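Local coordinates for Ceg4 (Legionella pneumophila subsp. pneumophila, PDB 6AOK), which removes phosphate from phosphotyrosine as a HAD-like phosphatase and dampens eukaryotic MAPK signalling, this chain being the magnesium-binding phosphatase part of the longer effector, at residues I15-D20 with Y163-S168; G21-K26 with F87-E92; P91-F96 with F199-Y204; I110-R115 with L136-S141; G142-D147 with P169-E174. One frame throughout, in Å; residues are numbered along the deposited sequence.

Contact 1 of 5, residues I15-D20 with Y163-S168. With MG (magnesium ion), chain B.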
# COMPACT_ATOMS: atom_id res chain seq x y z
N ILE A 15 -8.11 -5.71 1.09
CA ILE A 15 -7.78 -4.42 0.52
C ILE A 15 -6.88 -4.66 -0.68
O ILE A 15 -5.87 -5.36 -0.58
CB ILE A 15 -7.10 -3.51 1.55
CG1 ILE A 15 -8.07 -3.24 2.71
CG2 ILE A 15 -6.66 -2.19 0.89
CD1 ILE A 15 -7.38 -2.69 3.87
N PHE A 16 -7.20 -4.02 -1.79
CA PHE A 16 -6.29 -3.93 -2.92
C PHE A 16 -6.05 -2.45 -3.09
O PHE A 16 -6.95 -1.75 -3.57
CB PHE A 16 -6.89 -4.52 -4.20
CG PHE A 16 -7.06 -6.01 -4.13
CD1 PHE A 16 -8.30 -6.57 -3.85
CD2 PHE A 16 -5.98 -6.83 -4.28
CE1 PHE A 16 -8.45 -7.95 -3.79
CE2 PHE A 16 -6.10 -8.18 -4.16
CZ PHE A 16 -7.35 -8.74 -3.91
N THR A 17 -4.83 -1.99 -2.75
CA THR A 17 -4.56 -0.56 -2.82
C THR A 17 -3.30 -0.33 -3.64
O THR A 17 -2.31 -1.07 -3.53
CB THR A 17 -4.40 0.05 -1.41
OG1 THR A 17 -4.15 1.44 -1.53
CG2 THR A 17 -3.24 -0.58 -0.68
N ASP A 18 -3.35 0.67 -4.50
CA ASP A 18 -2.16 1.23 -5.12
C ASP A 18 -1.23 1.82 -4.05
O ASP A 18 -1.63 2.06 -2.91
CB ASP A 18 -2.61 2.30 -6.14
CG ASP A 18 -1.44 2.92 -6.89
OD1 ASP A 18 -0.54 2.16 -7.36
OD2 ASP A 18 -1.45 4.16 -7.02
N PHE A 19 0.04 2.03 -4.43
CA PHE A 19 0.96 2.71 -3.51
C PHE A 19 1.18 4.17 -3.91
O PHE A 19 0.66 5.07 -3.24
CB PHE A 19 2.30 1.92 -3.39
CG PHE A 19 3.25 2.54 -2.40
CD1 PHE A 19 3.04 2.40 -1.03
CD2 PHE A 19 4.37 3.25 -2.84
CE1 PHE A 19 3.90 2.97 -0.11
CE2 PHE A 19 5.24 3.84 -1.91
CZ PHE A 19 5.00 3.68 -0.56
N ASP A 20 1.91 4.43 -5.01
CA ASP A 20 2.31 5.80 -5.34
C ASP A 20 1.11 6.62 -5.77
O ASP A 20 0.45 6.26 -6.77
CB ASP A 20 3.32 5.80 -6.49
CG ASP A 20 4.60 5.09 -6.15
OD1 ASP A 20 5.35 5.53 -5.23
OD2 ASP A 20 4.84 4.04 -6.80
N TYR A 163 -11.92 -3.56 -0.55
CA TYR A 163 -11.54 -2.18 -0.87
C TYR A 163 -10.65 -2.15 -2.11
O TYR A 163 -9.75 -2.99 -2.25
CB TYR A 163 -10.75 -1.54 0.27
CG TYR A 163 -11.68 -1.01 1.32
CD1 TYR A 163 -12.30 -1.87 2.20
CD2 TYR A 163 -11.94 0.33 1.43
CE1 TYR A 163 -13.14 -1.39 3.16
CE2 TYR A 163 -12.79 0.82 2.37
CZ TYR A 163 -13.40 -0.05 3.25
OH TYR A 163 -14.29 0.42 4.22
N ILE A 164 -10.90 -1.18 -3.00
CA ILE A 164 -10.08 -0.94 -4.18
C ILE A 164 -9.74 0.54 -4.22
O ILE A 164 -10.65 1.37 -4.28
CB ILE A 164 -10.78 -1.34 -5.48
CG1 ILE A 164 -11.34 -2.76 -5.34
CG2 ILE A 164 -9.78 -1.22 -6.64
CD1 ILE A 164 -12.43 -3.11 -6.42
N LEU A 165 -8.44 0.86 -4.18
CA LEU A 165 -8.00 2.25 -4.13
C LEU A 165 -6.95 2.45 -5.18
O LEU A 165 -5.95 1.71 -5.20
CB LEU A 165 -7.42 2.61 -2.76
CG LEU A 165 -8.45 2.39 -1.67
CD1 LEU A 165 -8.08 1.14 -0.92
CD2 LEU A 165 -8.59 3.58 -0.72
N ASP A 166 -7.15 3.43 -6.06
CA ASP A 166 -6.10 3.71 -7.06
C ASP A 166 -6.31 5.11 -7.62
O ASP A 166 -7.44 5.51 -7.92
CB ASP A 166 -6.11 2.66 -8.19
CG ASP A 166 -4.76 2.51 -8.87
OD1 ASP A 166 -4.16 3.55 -9.23
OD2 ASP A 166 -4.29 1.34 -9.08
N ASP A 167 -5.21 5.85 -7.79
CA ASP A 167 -5.36 7.15 -8.43
C ASP A 167 -5.36 7.08 -9.95
O ASP A 167 -5.70 8.07 -10.58
CB ASP A 167 -4.26 8.15 -7.96
CG ASP A 167 -2.84 7.70 -8.35
OD1 ASP A 167 -2.43 6.56 -8.02
OD2 ASP A 167 -2.10 8.47 -9.02
N SER A 168 -4.96 5.97 -10.54
CA SER A 168 -4.98 5.85 -11.98
C SER A 168 -6.31 5.24 -12.44
O SER A 168 -6.60 4.10 -12.08
CB SER A 168 -3.82 4.95 -12.43
OG SER A 168 -4.12 4.35 -13.68
MG MG B . -0.66 5.47 -8.28
O HOH W 1 0.91 4.34 -8.95
O HOH W 2 -1.71 4.46 -9.79
O HOH W 3 -0.10 7.08 -9.52
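Y163 sits beside I15 on adjacent parallel strands, its CB 4.0 Å from I15 CG1, while its carbonyl O accepts F16 N at 2.8 Å. L165 continues the pairing: its N donates to F16 O, and its O takes D18 N in an almost straight bond (2.9 Å, 177°). Its CD1 methyl rests on T17 CB, 3.9 Å away. D166 lays its carboxylate nearly flat against that of D18, the planes only 5° apart; K144 NZ forms a salt bridge to each. D166 OD1 also accepts S168 N, closing an Asx turn. D167 has CG between its own N and carbonyl carbon (chi1 63°), a rotation that swings OD1 back to the magnesium, 2.1 Å away. D18 OD2 binds the metal at 2.0 Å, D20 through its backbone O, and three waters complete six ligands; D18 OD1 and D166 OD1 each accept from one of these waters. D18 and D20, with T22, are consistent with the DxDx(T/V) signature of HAD phosphatases, whose active site lies at these strand ends.

Contact 2 of 5, residues G21-K26 with F87-E92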
# COMPACT_ATOMS: atom_id res chain seq x y z
N GLY A 21 0.87 7.74 -5.08
CA GLY A 21 -0.24 8.60 -5.41
C GLY A 21 -1.55 8.17 -4.79
O GLY A 21 -2.55 8.87 -4.92
N THR A 22 -1.57 7.04 -4.10
CA THR A 22 -2.73 6.59 -3.35
C THR A 22 -2.40 6.58 -1.87
O THR A 22 -2.94 7.37 -1.08
CB THR A 22 -3.15 5.20 -3.88
OG1 THR A 22 -3.51 5.31 -5.29
CG2 THR A 22 -4.32 4.63 -3.07
N VAL A 23 -1.47 5.72 -1.47
CA VAL A 23 -0.91 5.79 -0.13
C VAL A 23 0.02 7.01 0.02
O VAL A 23 -0.00 7.70 1.04
CB VAL A 23 -0.19 4.46 0.19
CG1 VAL A 23 0.48 4.52 1.52
CG2 VAL A 23 -1.16 3.22 0.20
N THR A 24 0.83 7.32 -1.00
CA THR A 24 1.67 8.51 -0.97
C THR A 24 0.97 9.64 -1.67
O THR A 24 -0.06 9.45 -2.31
CB THR A 24 3.04 8.31 -1.64
OG1 THR A 24 2.88 8.34 -3.07
CG2 THR A 24 3.67 7.06 -1.21
N GLY A 25 1.58 10.84 -1.62
CA GLY A 25 0.96 11.93 -2.36
C GLY A 25 1.56 12.25 -3.73
O GLY A 25 1.24 13.29 -4.30
N LYS A 26 2.41 11.38 -4.29
CA LYS A 26 3.05 11.64 -5.58
C LYS A 26 2.81 10.43 -6.46
O LYS A 26 3.03 9.30 -6.03
CB LYS A 26 4.57 11.86 -5.42
CG LYS A 26 4.94 13.25 -5.03
CD LYS A 26 4.61 14.24 -6.16
CE LYS A 26 5.03 15.67 -5.83
NZ LYS A 26 4.23 16.26 -4.70
N PHE A 87 6.31 12.50 -0.99
CA PHE A 87 6.83 11.14 -1.17
C PHE A 87 6.35 10.17 -0.10
O PHE A 87 6.37 8.95 -0.32
CB PHE A 87 8.34 11.11 -1.07
CG PHE A 87 9.06 11.52 -2.31
CD1 PHE A 87 9.11 12.85 -2.69
CD2 PHE A 87 9.74 10.56 -3.07
CE1 PHE A 87 9.81 13.24 -3.81
CE2 PHE A 87 10.46 10.96 -4.21
CZ PHE A 87 10.50 12.30 -4.57
N LEU A 88 5.96 10.68 1.06
CA LEU A 88 5.64 9.85 2.20
C LEU A 88 4.13 9.60 2.30
O LEU A 88 3.33 10.24 1.61
CB LEU A 88 6.16 10.50 3.49
CG LEU A 88 7.65 10.85 3.54
CD1 LEU A 88 7.90 11.56 4.85
CD2 LEU A 88 8.40 9.55 3.50
N MSE A 89 3.75 8.67 3.16
CA MSE A 89 2.34 8.45 3.52
C MSE A 89 1.83 9.60 4.34
O MSE A 89 2.56 10.08 5.19
CB MSE A 89 2.16 7.21 4.39
CG MSE A 89 2.33 5.94 3.75
SE MSE A 89 1.67 4.63 5.03
CE MSE A 89 3.43 4.13 5.73
N SER A 90 0.58 10.01 4.18
CA SER A 90 0.02 11.01 5.08
C SER A 90 -0.16 10.41 6.48
O SER A 90 -0.25 9.20 6.65
CB SER A 90 -1.34 11.51 4.57
OG SER A 90 -2.27 10.43 4.53
N PRO A 91 -0.23 11.25 7.50
CA PRO A 91 -0.50 10.76 8.85
C PRO A 91 -1.79 9.97 8.94
O PRO A 91 -1.88 9.03 9.75
CB PRO A 91 -0.61 12.05 9.68
CG PRO A 91 0.15 13.10 8.88
CD PRO A 91 -0.06 12.72 7.44
N GLU A 92 -2.82 10.36 8.16
CA GLU A 92 -4.06 9.59 8.12
C GLU A 92 -3.80 8.22 7.51
O GLU A 92 -4.27 7.19 8.03
CB GLU A 92 -5.14 10.33 7.33
CG GLU A 92 -5.67 11.63 7.96
CD GLU A 92 -4.79 12.83 7.66
OE1 GLU A 92 -3.69 12.70 7.08
OE2 GLU A 92 -5.22 13.95 8.02
O HOH W 4 -1.44 9.46 2.09
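T24 lays its methyl CG2 against the carbonyl O of F87, at 3.4 Å, and its other branch turns back into its own loop, which follows the metal-binding strand and carries T22 of the probable HAD signature. With OG1 placed between the backbone N and carbonyl carbon (chi1 77°), the hydroxyl accepts G21 N at 2.9 Å and, weakly, K26 N, drawing the turn together. T24 CA also meets L88 O in a CH...O contact of 3.5 Å, matched by M89 CA against V23 O at the same length. V23 and selenomethionine M89 run side by side, although their very close approach is doubtful, M89 having two conformers. Water 4 lies between the backbones and accepts from S90 N at 3.0 Å; its approach to V23 O is doubtfully short. S90 OG caps helix 91-100, into which 87-90 leads, at A93 N; K26 salt-bridges D86. No direct hydrogen bond crosses here, and the join probably rests on the CH...O contacts, the T24 methyl and the water.

Contact 3 of 5, residues P91-F96 with F199-Y204; sequences PEAVAF and FEWSQY
W201 NE1, on the edge of the indole that packs against A93 and F96, donates to T22 O in the loop following the metal-binding strand, which helps to set the rotation of the ring. Helices 91-100 and 201-211 pack together on one side of the parallel sheet of the HAD-like alpha/beta fold, with this indole as the central piece. A93 CB stands over the five-membered ring of W201 in a CH-pi contact, 3.8 Å from its centroid and 10° off the normal. E92 adds its CB, 3.8 Å from W201 CB, at the exposed side. F96 has CG anti to its N (chi1 179°), which carries its ring to the far end of the indole: CD2 lies 3.7 Å from W201 CZ3, with the planes inclined at 55°. CE1, across the ring from CD2, reaches Y204 CB, also at 3.7 Å. Y204 lies on the other face of W201 from A93, and its own hydroxyl OH accepts E200 N at 3.0 Å.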
# COMPACT_ATOMS: atom_id res chain seq x y z
N PRO A 91 -0.23 11.25 7.50
CA PRO A 91 -0.50 10.76 8.85
C PRO A 91 -1.79 9.97 8.94
O PRO A 91 -1.88 9.03 9.75
CB PRO A 91 -0.61 12.05 9.68
CG PRO A 91 0.15 13.10 8.88
CD PRO A 91 -0.06 12.72 7.44
N GLU A 92 -2.82 10.36 8.16
CA GLU A 92 -4.06 9.59 8.12
C GLU A 92 -3.80 8.22 7.51
O GLU A 92 -4.27 7.19 8.03
CB GLU A 92 -5.14 10.33 7.33
CG GLU A 92 -5.67 11.63 7.96
CD GLU A 92 -4.79 12.83 7.66
OE1 GLU A 92 -3.69 12.70 7.08
OE2 GLU A 92 -5.22 13.95 8.02
N ALA A 93 -3.02 8.16 6.44
CA ALA A 93 -2.71 6.85 5.88
C ALA A 93 -1.91 6.00 6.86
O ALA A 93 -2.14 4.78 6.98
CB ALA A 93 -1.93 6.99 4.57
N VAL A 94 -0.93 6.61 7.54
CA VAL A 94 -0.16 5.90 8.57
C VAL A 94 -1.09 5.29 9.61
O VAL A 94 -0.96 4.12 9.97
CB VAL A 94 0.85 6.85 9.21
CG1 VAL A 94 1.39 6.25 10.52
CG2 VAL A 94 2.00 7.14 8.24
N ALA A 95 -2.06 6.07 10.11
CA ALA A 95 -2.96 5.53 11.13
C ALA A 95 -3.81 4.38 10.57
O ALA A 95 -4.09 3.40 11.28
CB ALA A 95 -3.86 6.64 11.69
N PHE A 96 -4.27 4.51 9.33
CA PHE A 96 -5.03 3.43 8.71
C PHE A 96 -4.24 2.12 8.66
O PHE A 96 -4.74 1.06 9.08
CB PHE A 96 -5.42 3.82 7.29
CG PHE A 96 -6.18 2.75 6.56
CD1 PHE A 96 -7.55 2.63 6.69
CD2 PHE A 96 -5.51 1.86 5.70
CE1 PHE A 96 -8.24 1.64 5.96
CE2 PHE A 96 -6.18 0.89 5.04
CZ PHE A 96 -7.55 0.78 5.14
N PHE A 199 -7.55 10.90 -1.14
CA PHE A 199 -8.13 9.74 -0.48
C PHE A 199 -8.37 10.05 1.01
O PHE A 199 -7.47 10.55 1.70
CB PHE A 199 -7.20 8.55 -0.62
CG PHE A 199 -7.10 8.03 -2.01
CD1 PHE A 199 -6.14 8.55 -2.90
CD2 PHE A 199 -7.96 7.05 -2.46
CE1 PHE A 199 -6.03 8.06 -4.23
CE2 PHE A 199 -7.84 6.58 -3.80
CZ PHE A 199 -6.87 7.08 -4.64
N GLU A 200 -9.57 9.73 1.50
CA GLU A 200 -10.00 10.04 2.87
C GLU A 200 -9.63 8.87 3.79
O GLU A 200 -10.48 8.13 4.31
CB GLU A 200 -11.49 10.33 2.91
CG GLU A 200 -11.91 11.55 2.09
CD GLU A 200 -13.41 11.89 2.20
OE1 GLU A 200 -14.03 11.62 3.26
OE2 GLU A 200 -13.94 12.47 1.22
N TRP A 201 -8.33 8.69 3.98
CA TRP A 201 -7.86 7.57 4.77
C TRP A 201 -8.49 7.54 6.16
O TRP A 201 -8.69 6.45 6.72
CB TRP A 201 -6.33 7.63 4.89
CG TRP A 201 -5.66 7.30 3.59
CD1 TRP A 201 -5.02 8.17 2.75
CD2 TRP A 201 -5.58 6.01 2.96
NE1 TRP A 201 -4.54 7.51 1.66
CE2 TRP A 201 -4.87 6.18 1.76
CE3 TRP A 201 -6.02 4.71 3.31
CZ2 TRP A 201 -4.57 5.11 0.89
CZ3 TRP A 201 -5.74 3.65 2.43
CH2 TRP A 201 -5.01 3.87 1.24
N SER A 202 -8.81 8.70 6.74
CA SER A 202 -9.38 8.61 8.08
C SER A 202 -10.81 8.09 8.04
O SER A 202 -11.27 7.42 8.99
CB SER A 202 -9.31 9.96 8.79
OG SER A 202 -10.17 10.87 8.15
N GLN A 203 -11.52 8.35 6.94
CA GLN A 203 -12.85 7.76 6.79
C GLN A 203 -12.77 6.25 6.57
O GLN A 203 -13.60 5.50 7.11
CB GLN A 203 -13.59 8.42 5.63
CG GLN A 203 -14.99 7.86 5.42
CD GLN A 203 -15.94 8.18 6.60
OE1 GLN A 203 -16.52 7.27 7.22
NE2 GLN A 203 -16.09 9.46 6.90
N TYR A 204 -11.80 5.78 5.77
CA TYR A 204 -11.69 4.34 5.52
C TYR A 204 -11.32 3.61 6.80
O TYR A 204 -11.83 2.52 7.05
CB TYR A 204 -10.66 4.01 4.43
CG TYR A 204 -10.74 4.92 3.21
CD1 TYR A 204 -11.94 5.47 2.80
CD2 TYR A 204 -9.61 5.24 2.51
CE1 TYR A 204 -12.00 6.34 1.72
CE2 TYR A 204 -9.66 6.08 1.42
CZ TYR A 204 -10.82 6.64 1.04
OH TYR A 204 -10.85 7.51 -0.03

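Contact 4 of 5, residues I110-R115 with L136-S141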
# COMPACT_ATOMS: atom_id res chain seq x y z
N ILE A 110 -0.96 -4.58 -1.57
CA ILE A 110 -0.54 -3.41 -2.33
C ILE A 110 -0.20 -3.87 -3.75
O ILE A 110 0.60 -4.79 -3.93
CB ILE A 110 0.66 -2.72 -1.67
CG1 ILE A 110 0.27 -2.25 -0.26
CG2 ILE A 110 1.13 -1.53 -2.59
CD1 ILE A 110 1.47 -1.64 0.52
N VAL A 111 -0.83 -3.28 -4.74
CA VAL A 111 -0.66 -3.70 -6.13
C VAL A 111 -0.04 -2.52 -6.87
O VAL A 111 -0.63 -1.44 -6.91
CB VAL A 111 -2.01 -4.09 -6.75
CG1 VAL A 111 -1.82 -4.74 -8.10
CG2 VAL A 111 -2.87 -5.02 -5.74
N THR A 112 1.12 -2.73 -7.46
CA THR A 112 1.94 -1.58 -7.75
C THR A 112 2.82 -1.83 -8.97
O THR A 112 3.15 -2.97 -9.29
CB THR A 112 2.79 -1.27 -6.49
OG1 THR A 112 3.45 -0.06 -6.69
CG2 THR A 112 3.83 -2.38 -6.22
N LYS A 113 3.25 -0.78 -9.62
CA LYS A 113 4.35 -0.90 -10.57
C LYS A 113 5.66 -0.42 -9.95
O LYS A 113 6.69 -0.34 -10.66
CB LYS A 113 4.07 -0.11 -11.85
CG LYS A 113 2.85 -0.62 -12.63
CD LYS A 113 2.33 0.42 -13.65
CE LYS A 113 0.86 0.01 -13.91
NZ LYS A 113 0.16 0.87 -14.85
N ASN A 114 5.63 -0.06 -8.66
CA ASN A 114 6.84 0.19 -7.87
C ASN A 114 7.38 -1.16 -7.38
O ASN A 114 7.07 -2.22 -7.96
CB ASN A 114 6.54 1.13 -6.70
CG ASN A 114 7.74 1.96 -6.27
OD1 ASN A 114 8.84 1.43 -6.07
ND2 ASN A 114 7.54 3.30 -6.09
N ARG A 115 8.20 -1.16 -6.34
CA ARG A 115 8.85 -2.41 -5.99
C ARG A 115 8.78 -2.58 -4.49
O ARG A 115 8.78 -1.60 -3.74
CB ARG A 115 10.31 -2.45 -6.46
CG ARG A 115 11.11 -1.24 -5.99
CD ARG A 115 12.36 -1.15 -6.82
NE ARG A 115 13.29 -2.22 -6.51
CZ ARG A 115 14.50 -2.33 -7.06
NH1 ARG A 115 14.92 -1.43 -7.97
NH2 ARG A 115 15.29 -3.36 -6.70
N LEU A 136 1.95 -7.16 4.93
CA LEU A 136 1.67 -6.67 3.60
C LEU A 136 1.92 -7.77 2.58
O LEU A 136 2.90 -8.50 2.68
CB LEU A 136 2.61 -5.52 3.28
CG LEU A 136 2.41 -4.25 4.07
CD1 LEU A 136 3.57 -3.36 3.68
CD2 LEU A 136 1.12 -3.60 3.62
N THR A 137 1.04 -7.85 1.58
CA THR A 137 1.27 -8.66 0.37
C THR A 137 1.50 -7.63 -0.73
O THR A 137 0.64 -6.81 -1.00
CB THR A 137 0.07 -9.56 0.05
OG1 THR A 137 -0.08 -10.54 1.07
CG2 THR A 137 0.21 -10.29 -1.33
N ILE A 138 2.67 -7.65 -1.33
CA ILE A 138 3.02 -6.65 -2.33
C ILE A 138 3.05 -7.38 -3.65
O ILE A 138 3.85 -8.32 -3.83
CB ILE A 138 4.36 -5.98 -2.01
CG1 ILE A 138 4.27 -5.32 -0.62
CG2 ILE A 138 4.72 -4.88 -3.10
CD1 ILE A 138 5.55 -4.68 -0.17
N LEU A 139 2.18 -6.95 -4.58
CA LEU A 139 2.01 -7.58 -5.90
C LEU A 139 2.57 -6.59 -6.91
O LEU A 139 2.00 -5.52 -7.08
CB LEU A 139 0.54 -7.87 -6.14
CG LEU A 139 -0.03 -8.80 -5.04
CD1 LEU A 139 -1.51 -8.84 -5.11
CD2 LEU A 139 0.59 -10.25 -5.06
N GLU A 140 3.68 -6.94 -7.58
CA GLU A 140 4.36 -5.90 -8.37
C GLU A 140 4.66 -6.39 -9.78
O GLU A 140 5.63 -5.96 -10.40
CB GLU A 140 5.64 -5.40 -7.68
CG GLU A 140 6.69 -6.46 -7.42
CD GLU A 140 8.09 -5.87 -7.06
OE1 GLU A 140 8.51 -5.99 -5.90
OE2 GLU A 140 8.79 -5.34 -7.97
N SER A 141 3.79 -7.21 -10.34
CA SER A 141 4.05 -7.69 -11.69
C SER A 141 3.89 -6.57 -12.72
O SER A 141 4.50 -6.63 -13.80
CB SER A 141 3.10 -8.84 -12.01
OG SER A 141 1.84 -8.32 -12.41
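I110 N donates to T137 O at 2.8 Å, I110 O receives L139 N at the same distance, and T112 N closes the series on L139 O at 3.0 Å. Side chains fill in on both faces: I110 CD1 meets L136 CD2 at 3.7 Å, and on the other face V111 CG2 approaches L139 CD1. Past the strand ends, T112 CG2 and E140 CB lie alongside each other, 3.8 Å apart. E140 has CG between its N and carbonyl carbon (chi1 59°), which turns the extended chain past N114 O and sets OE2 3.5 Å from R115 CA. Strands 106-111 and 136-139 are parallel neighbours joined through helices 116-125 and 130-133, a beta-alpha-beta crossover, and the carboxylate of E140 sits at the start of helix 116-125, where OE1 accepts A116 N; the helix end would probably stabilise its negative charge. R115 carries its guanidinium elsewhere, to T55 O, Y52 O and E117. The loop is braced by T112 OG1, which takes N114 N at 2.9 Å in an ST turn, and by N114 OD1, which accepts R115 N and is also held by Y37 OH. Through ND2, N114 reaches D20 OD2 beside the magnesium site.

Contact 5 of 5, residues G142-D147 with P169-E174; sequences GYKFND and PTDYAE
The first turn of helix 144-153 comes up against helix 169-180 with the CA atoms of F145 and E174 4.8 Å apart. Here E174 OE1 accepts F145 N with its anti lone pair, at 3.0 Å (153°). The Y143 side chain runs across E174, its CD1 3.3 Å from OE1 and its ring plane 71° from the carboxylate. The F145 ring turns its edge to the backbone O of E174, CD1 lying 3.5 Å from it. Water 5 accepts K144 N at 3.1 Å and lies within reach of D171 OD1 (2.8 Å) and E174 OE1 (2.7 Å). The extended K144 chain crosses D171, CD 3.8 Å from its CB, and carries NZ onward to D18, D166 and V111 O, a position consistent with the lysine of HAD phosphatases. D171 OD2 is held by K113 and S168. A carboxylate lodged at a helix N-terminus should be favoured electrostatically, while the methylenes of K144 pass the CB of D171 on the way to the metal-site acids.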
# COMPACT_ATOMS: atom_id res chain seq x y z
N GLY A 142 3.05 -5.58 -12.44
CA GLY A 142 2.84 -4.46 -13.32
C GLY A 142 1.55 -4.56 -14.08
O GLY A 142 1.15 -3.60 -14.73
N TYR A 143 0.87 -5.69 -13.99
CA TYR A 143 -0.42 -5.87 -14.65
C TYR A 143 -1.42 -6.11 -13.53
O TYR A 143 -1.53 -7.23 -13.01
CB TYR A 143 -0.37 -7.05 -15.62
CG TYR A 143 -1.65 -7.23 -16.42
CD1 TYR A 143 -2.51 -6.14 -16.67
CD2 TYR A 143 -2.00 -8.50 -16.92
CE1 TYR A 143 -3.67 -6.31 -17.43
CE2 TYR A 143 -3.14 -8.68 -17.64
CZ TYR A 143 -3.97 -7.60 -17.90
OH TYR A 143 -5.09 -7.84 -18.61
N LYS A 144 -2.12 -5.03 -13.14
CA LYS A 144 -2.94 -5.12 -11.93
C LYS A 144 -4.10 -6.10 -12.07
O LYS A 144 -4.48 -6.75 -11.09
CB LYS A 144 -3.44 -3.71 -11.56
CG LYS A 144 -2.28 -2.75 -11.24
CD LYS A 144 -2.68 -1.66 -10.20
CE LYS A 144 -1.55 -0.67 -10.02
NZ LYS A 144 -1.80 0.41 -8.99
N PHE A 145 -4.70 -6.21 -13.26
CA PHE A 145 -5.77 -7.19 -13.42
C PHE A 145 -5.29 -8.59 -13.06
O PHE A 145 -5.96 -9.32 -12.33
CB PHE A 145 -6.34 -7.20 -14.84
CG PHE A 145 -7.36 -8.31 -15.05
CD1 PHE A 145 -8.66 -8.13 -14.64
CD2 PHE A 145 -6.97 -9.55 -15.54
CE1 PHE A 145 -9.62 -9.17 -14.79
CE2 PHE A 145 -7.88 -10.58 -15.67
CZ PHE A 145 -9.23 -10.38 -15.30
N ASN A 146 -4.12 -8.99 -13.59
CA ASN A 146 -3.66 -10.35 -13.33
C ASN A 146 -3.27 -10.50 -11.87
O ASN A 146 -3.51 -11.56 -11.26
CB ASN A 146 -2.46 -10.70 -14.22
CG ASN A 146 -2.89 -11.38 -15.53
OD1 ASN A 146 -4.09 -11.62 -15.78
ND2 ASN A 146 -1.90 -11.68 -16.39
N ASP A 147 -2.67 -9.45 -11.29
CA ASP A 147 -2.27 -9.55 -9.89
C ASP A 147 -3.49 -9.74 -8.99
O ASP A 147 -3.47 -10.57 -8.08
CB ASP A 147 -1.47 -8.32 -9.49
CG ASP A 147 0.04 -8.46 -9.84
OD1 ASP A 147 0.47 -9.56 -10.26
OD2 ASP A 147 0.80 -7.48 -9.71
N PRO A 169 -7.10 5.91 -13.26
CA PRO A 169 -8.38 5.29 -13.70
C PRO A 169 -8.23 3.95 -14.41
O PRO A 169 -9.04 3.04 -14.20
CB PRO A 169 -8.96 6.35 -14.65
CG PRO A 169 -8.34 7.62 -14.20
CD PRO A 169 -6.94 7.29 -13.73
N THR A 170 -7.23 3.81 -15.29
CA THR A 170 -7.03 2.55 -16.01
C THR A 170 -6.72 1.41 -15.05
O THR A 170 -7.26 0.28 -15.16
CB THR A 170 -5.89 2.70 -17.03
OG1 THR A 170 -6.26 3.67 -18.01
CG2 THR A 170 -5.64 1.41 -17.75
N ASP A 171 -5.83 1.66 -14.10
CA ASP A 171 -5.45 0.60 -13.17
C ASP A 171 -6.58 0.29 -12.19
O ASP A 171 -6.85 -0.89 -11.89
CB ASP A 171 -4.16 0.98 -12.44
CG ASP A 171 -2.94 0.99 -13.39
OD1 ASP A 171 -2.68 -0.02 -14.05
OD2 ASP A 171 -2.24 2.02 -13.46
N TYR A 172 -7.30 1.32 -11.74
CA TYR A 172 -8.50 1.10 -10.93
C TYR A 172 -9.47 0.17 -11.64
O TYR A 172 -9.95 -0.84 -11.08
CB TYR A 172 -9.18 2.45 -10.64
CG TYR A 172 -10.47 2.28 -9.86
CD1 TYR A 172 -10.47 2.25 -8.48
CD2 TYR A 172 -11.67 2.12 -10.52
CE1 TYR A 172 -11.64 2.09 -7.78
CE2 TYR A 172 -12.84 1.98 -9.83
CZ TYR A 172 -12.82 1.98 -8.45
OH TYR A 172 -14.00 1.80 -7.76
N ALA A 173 -9.71 0.45 -12.91
CA ALA A 173 -10.72 -0.25 -13.69
C ALA A 173 -10.36 -1.72 -13.84
O ALA A 173 -11.24 -2.58 -13.79
CB ALA A 173 -10.87 0.41 -15.07
N GLU A 174 -9.07 -2.02 -14.04
CA GLU A 174 -8.56 -3.39 -14.03
C GLU A 174 -8.80 -4.11 -12.71
O GLU A 174 -9.21 -5.27 -12.71
CB GLU A 174 -7.05 -3.41 -14.31
CG GLU A 174 -6.68 -3.03 -15.75
CD GLU A 174 -5.16 -3.12 -15.94
OE1 GLU A 174 -4.48 -3.88 -15.20
OE2 GLU A 174 -4.67 -2.46 -16.86
O HOH W 5 -2.09 -2.57 -14.95

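Overall arrangement
Contacts 1 and 4, with centres about 10 Å apart, share the parallel sheet, in which strand 13-17 lies between 106-111 and 161-165. Contact 5 joins helices that follow strands 136-139 and 161-165; its centre is about 10 Å from that of contact 1, and K144 bridges the two. Contacts 2 and 3 share P91 and E92 at the start of helix 91-100; contact 3 lies farthest from contact 5, their centres about 22 Å apart. Along the chain, contacts 2 and 4 are nested in the loop closed by contact 1, whereas contacts 3 and 5 each cross it. Contacts 1, 2, 4 and 5 thus converge on the C-terminal strand ends, where the magnesium is bound, while contact 3 covers one side of the sheet.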